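Local coordinates for probable glutamine-binding lipoprotein GlnH (GLNBP) (Mycobacterium tuberculosis, PDB 6H20) that binds amino acids such as asparagine and glutamate as a solute-binding lipoprotein, reportedly aspartate-specific, and probably helps to control protein kinase G and glutamate metabolism, at residues A[108-120]-A[236-250]. Numbering follows the deposited sequence.
Sequences TALQKSQVDIVVK and GVGINLDNTGLVRFV
Val118 and Gly238 form an antiparallel hydrogen-bonded pair: Val118 N donates to Gly238 O (2.9 Å) and Gly238 N returns a bond to Val118 O (2.9 Å). Where the strands part, water replaces direct bonds at both ends, one molecule linking Asp116 O to Asn240 N and another linking Lys120 N to Gly236 O. The Asn240 amide is used twice. ND2 reaches the end of helix 106-111 because chi1 (174°) swings the amide away from the backbone N; its bond to Leu110 O is nearly straight (2.9 Å, 171° at the hydrogen), with the acceptor in the Asn240 amide plane but ND2 tilted from the Leu110 carbonyl plane. OD1 takes Asp242 N in an Asx turn. Leu110 O also accepts Ser113 N in a Schellman motif, the two donors arriving from opposite faces of its carbonyl plane. Leu110 lays CD1 and CD2 over the side-chain-less backbone of Gly238, CD2 3.5 Å from its O. On the other face Ile117 CB meets Val237 CG1 (3.6 Å), while Ile117 CG2 meets Leu246 CD2 (3.9 Å) from helix 244-259. Asp116 OD1 salt-bridges Arg50; OD2 accepts from Ile54 N. Strand 117-118, running on to the asparagine-contacting Lys120, lies antiparallel to returning strand 232-240, characteristic of a periplasmic-binding-protein-like α/β domain of solute-binding protein family 3.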
# COMPACT_ATOMS: atom_id res chain seq x y z
N THR A 108 -8.76 -1.70 11.10
CA THR A 108 -9.08 -1.87 12.52
C THR A 108 -8.14 -1.07 13.41
O THR A 108 -8.58 -0.46 14.38
CB THR A 108 -9.04 -3.36 12.89
OG1 THR A 108 -10.05 -4.05 12.16
CG2 THR A 108 -9.31 -3.53 14.37
N ALA A 109 -6.84 -1.05 13.09
CA ALA A 109 -5.92 -0.28 13.93
C ALA A 109 -6.27 1.19 13.93
O ALA A 109 -6.12 1.87 14.95
CB ALA A 109 -4.49 -0.50 13.48
N LEU A 110 -6.74 1.71 12.80
CA LEU A 110 -7.15 3.11 12.74
C LEU A 110 -8.43 3.34 13.52
O LEU A 110 -8.55 4.32 14.27
CB LEU A 110 -7.28 3.53 11.28
CG LEU A 110 -5.95 3.63 10.54
CD1 LEU A 110 -6.18 3.72 9.03
CD2 LEU A 110 -5.17 4.82 11.05
N GLN A 111 -9.41 2.44 13.37
CA GLN A 111 -10.67 2.56 14.09
C GLN A 111 -10.45 2.54 15.60
O GLN A 111 -11.13 3.27 16.35
CB GLN A 111 -11.59 1.42 13.69
CG GLN A 111 -12.22 1.57 12.32
CD GLN A 111 -13.12 0.40 11.97
OE1 GLN A 111 -12.72 -0.76 12.09
NE2 GLN A 111 -14.35 0.69 11.55
N LYS A 112 -9.51 1.72 16.07
CA LYS A 112 -9.23 1.56 17.49
C LYS A 112 -8.21 2.57 18.00
O LYS A 112 -7.79 2.47 19.15
CB LYS A 112 -8.73 0.15 17.78
CG LYS A 112 -9.75 -0.95 17.59
CD LYS A 112 -9.09 -2.31 17.78
CE LYS A 112 -10.05 -3.33 18.37
NZ LYS A 112 -11.32 -3.42 17.61
N SER A 113 -7.78 3.51 17.16
CA SER A 113 -6.78 4.51 17.54
C SER A 113 -5.52 3.86 18.10
O SER A 113 -4.92 4.33 19.06
CB SER A 113 -7.36 5.55 18.50
OG SER A 113 -8.40 6.27 17.87
N GLN A 114 -5.10 2.75 17.48
CA GLN A 114 -3.88 2.06 17.87
C GLN A 114 -2.64 2.60 17.18
O GLN A 114 -1.53 2.28 17.60
CB GLN A 114 -4.01 0.56 17.59
CG GLN A 114 -5.10 -0.14 18.39
CD GLN A 114 -5.20 -1.61 18.04
OE1 GLN A 114 -4.93 -2.01 16.91
NE2 GLN A 114 -5.58 -2.42 19.02
N VAL A 115 -2.80 3.40 16.12
CA VAL A 115 -1.70 4.08 15.46
C VAL A 115 -2.20 5.47 15.10
O VAL A 115 -3.40 5.71 14.99
CB VAL A 115 -1.23 3.36 14.18
CG1 VAL A 115 -0.71 1.96 14.50
CG2 VAL A 115 -2.35 3.28 13.15
N ASP A 116 -1.25 6.39 14.89
CA ASP A 116 -1.64 7.70 14.38
C ASP A 116 -1.95 7.64 12.89
O ASP A 116 -2.93 8.23 12.43
CB ASP A 116 -0.52 8.72 14.62
CG ASP A 116 -0.19 8.92 16.09
OD1 ASP A 116 -1.11 9.24 16.88
OD2 ASP A 116 1.00 8.78 16.46
N ILE A 117 -1.11 6.94 12.13
CA ILE A 117 -1.29 6.83 10.68
C ILE A 117 -0.90 5.42 10.25
O ILE A 117 -0.13 4.74 10.93
CB ILE A 117 -0.46 7.87 9.88
CG1 ILE A 117 1.04 7.65 10.08
CG2 ILE A 117 -0.87 9.29 10.28
CD1 ILE A 117 1.91 8.62 9.27
N VAL A 118 -1.48 4.99 9.14
CA VAL A 118 -1.04 3.79 8.43
C VAL A 118 -0.39 4.26 7.14
O VAL A 118 -1.01 5.00 6.36
CB VAL A 118 -2.21 2.84 8.13
CG1 VAL A 118 -1.79 1.75 7.14
CG2 VAL A 118 -2.74 2.20 9.42
N VAL A 119 0.86 3.88 6.92
CA VAL A 119 1.53 4.09 5.64
C VAL A 119 1.96 2.70 5.20
O VAL A 119 3.03 2.20 5.58
CB VAL A 119 2.72 5.05 5.73
CG1 VAL A 119 3.17 5.46 4.32
CG2 VAL A 119 2.36 6.31 6.54
N LYS A 120 1.08 2.03 4.47
CA LYS A 120 1.30 0.63 4.09
C LYS A 120 0.52 0.36 2.82
O LYS A 120 -0.54 -0.29 2.86
CB LYS A 120 0.86 -0.31 5.22
CG LYS A 120 1.36 -1.74 4.99
CD LYS A 120 0.52 -2.76 5.74
CE LYS A 120 1.00 -4.19 5.52
NZ LYS A 120 1.42 -4.51 4.12
N GLY A 236 -2.99 6.16 -0.14
CA GLY A 236 -3.17 7.27 0.77
C GLY A 236 -2.63 6.89 2.14
O GLY A 236 -2.50 5.70 2.47
N VAL A 237 -2.31 7.91 2.93
CA VAL A 237 -2.00 7.70 4.34
C VAL A 237 -3.33 7.53 5.07
O VAL A 237 -4.20 8.39 4.99
CB VAL A 237 -1.21 8.89 4.92
CG1 VAL A 237 -1.02 8.72 6.43
CG2 VAL A 237 0.11 9.04 4.19
N GLY A 238 -3.49 6.39 5.75
CA GLY A 238 -4.73 6.10 6.45
C GLY A 238 -4.74 6.73 7.83
O GLY A 238 -3.74 6.71 8.54
N ILE A 239 -5.88 7.33 8.18
CA ILE A 239 -6.04 8.14 9.38
C ILE A 239 -7.39 7.81 9.98
O ILE A 239 -8.34 7.45 9.27
CB ILE A 239 -5.92 9.64 9.01
CG1 ILE A 239 -4.49 9.96 8.56
CG2 ILE A 239 -6.34 10.55 10.19
CD1 ILE A 239 -4.34 11.25 7.79
N ASN A 240 -7.49 7.91 11.31
CA ASN A 240 -8.77 7.68 11.96
C ASN A 240 -9.84 8.60 11.37
O ASN A 240 -9.59 9.78 11.10
CB ASN A 240 -8.65 7.89 13.47
CG ASN A 240 -9.99 7.79 14.17
OD1 ASN A 240 -10.74 8.77 14.23
ND2 ASN A 240 -10.29 6.62 14.72
N LEU A 241 -11.04 8.04 11.17
CA LEU A 241 -12.10 8.74 10.45
C LEU A 241 -12.35 10.13 10.99
O LEU A 241 -12.64 11.06 10.22
CB LEU A 241 -13.39 7.91 10.52
CG LEU A 241 -14.60 8.45 9.77
CD1 LEU A 241 -14.29 8.58 8.28
CD2 LEU A 241 -15.79 7.53 9.99
N ASP A 242 -12.26 10.31 12.30
CA ASP A 242 -12.64 11.57 12.92
C ASP A 242 -11.49 12.55 13.08
O ASP A 242 -11.73 13.71 13.43
CB ASP A 242 -13.28 11.31 14.28
CG ASP A 242 -14.57 10.54 14.16
OD1 ASP A 242 -15.35 10.83 13.22
OD2 ASP A 242 -14.81 9.64 15.00
N ASN A 243 -10.24 12.14 12.84
CA ASN A 243 -9.12 13.07 13.02
C ASN A 243 -8.87 13.83 11.72
O ASN A 243 -7.87 13.63 11.03
CB ASN A 243 -7.88 12.35 13.53
CG ASN A 243 -6.83 13.34 14.06
OD1 ASN A 243 -6.92 14.55 13.81
ND2 ASN A 243 -5.86 12.83 14.80
N THR A 244 -9.80 14.75 11.42
CA THR A 244 -9.67 15.57 10.22
C THR A 244 -8.47 16.50 10.30
O THR A 244 -7.88 16.82 9.26
CB THR A 244 -10.95 16.36 9.94
OG1 THR A 244 -11.27 17.17 11.09
CG2 THR A 244 -12.10 15.42 9.61
N GLY A 245 -8.09 16.93 11.50
CA GLY A 245 -6.90 17.77 11.63
C GLY A 245 -5.65 17.06 11.15
O GLY A 245 -4.80 17.66 10.49
N LEU A 246 -5.51 15.78 11.48
CA LEU A 246 -4.35 15.03 11.03
C LEU A 246 -4.38 14.82 9.52
O LEU A 246 -3.32 14.79 8.89
CB LEU A 246 -4.29 13.70 11.77
CG LEU A 246 -3.05 12.84 11.55
CD1 LEU A 246 -1.77 13.62 11.73
CD2 LEU A 246 -3.08 11.64 12.50
N VAL A 247 -5.57 14.67 8.93
CA VAL A 247 -5.66 14.61 7.47
C VAL A 247 -5.08 15.88 6.85
O VAL A 247 -4.25 15.82 5.93
CB VAL A 247 -7.12 14.39 7.02
CG1 VAL A 247 -7.21 14.42 5.49
CG2 VAL A 247 -7.66 13.09 7.59
N ARG A 248 -5.54 17.05 7.32
CA ARG A 248 -5.01 18.30 6.79
C ARG A 248 -3.51 18.41 7.01
O ARG A 248 -2.78 18.86 6.12
CB ARG A 248 -5.74 19.50 7.40
CG ARG A 248 -7.23 19.49 7.14
CD ARG A 248 -7.85 20.77 7.66
NE ARG A 248 -9.31 20.74 7.62
CZ ARG A 248 -10.03 21.03 6.53
NH1 ARG A 248 -9.42 21.37 5.40
NH2 ARG A 248 -11.36 20.97 6.58
N PHE A 249 -3.03 18.00 8.19
CA PHE A 249 -1.60 18.06 8.47
C PHE A 249 -0.81 17.21 7.49
O PHE A 249 0.17 17.68 6.88
CB PHE A 249 -1.30 17.63 9.92
CG PHE A 249 0.12 17.86 10.33
CD1 PHE A 249 1.13 16.95 9.98
CD2 PHE A 249 0.47 19.01 11.02
CE1 PHE A 249 2.44 17.18 10.33
CE2 PHE A 249 1.78 19.25 11.37
CZ PHE A 249 2.77 18.34 11.03
N VAL A 250 -1.19 15.94 7.33
CA VAL A 250 -0.48 15.05 6.41
C VAL A 250 -0.56 15.59 4.98
O VAL A 250 0.41 15.52 4.22
CB VAL A 250 -1.03 13.62 6.51
CG1 VAL A 250 -0.42 12.73 5.44
CG2 VAL A 250 -0.73 13.04 7.91
O HOH W 1 -5.45 8.61 13.37
O HOH W 2 -0.47 3.81 2.71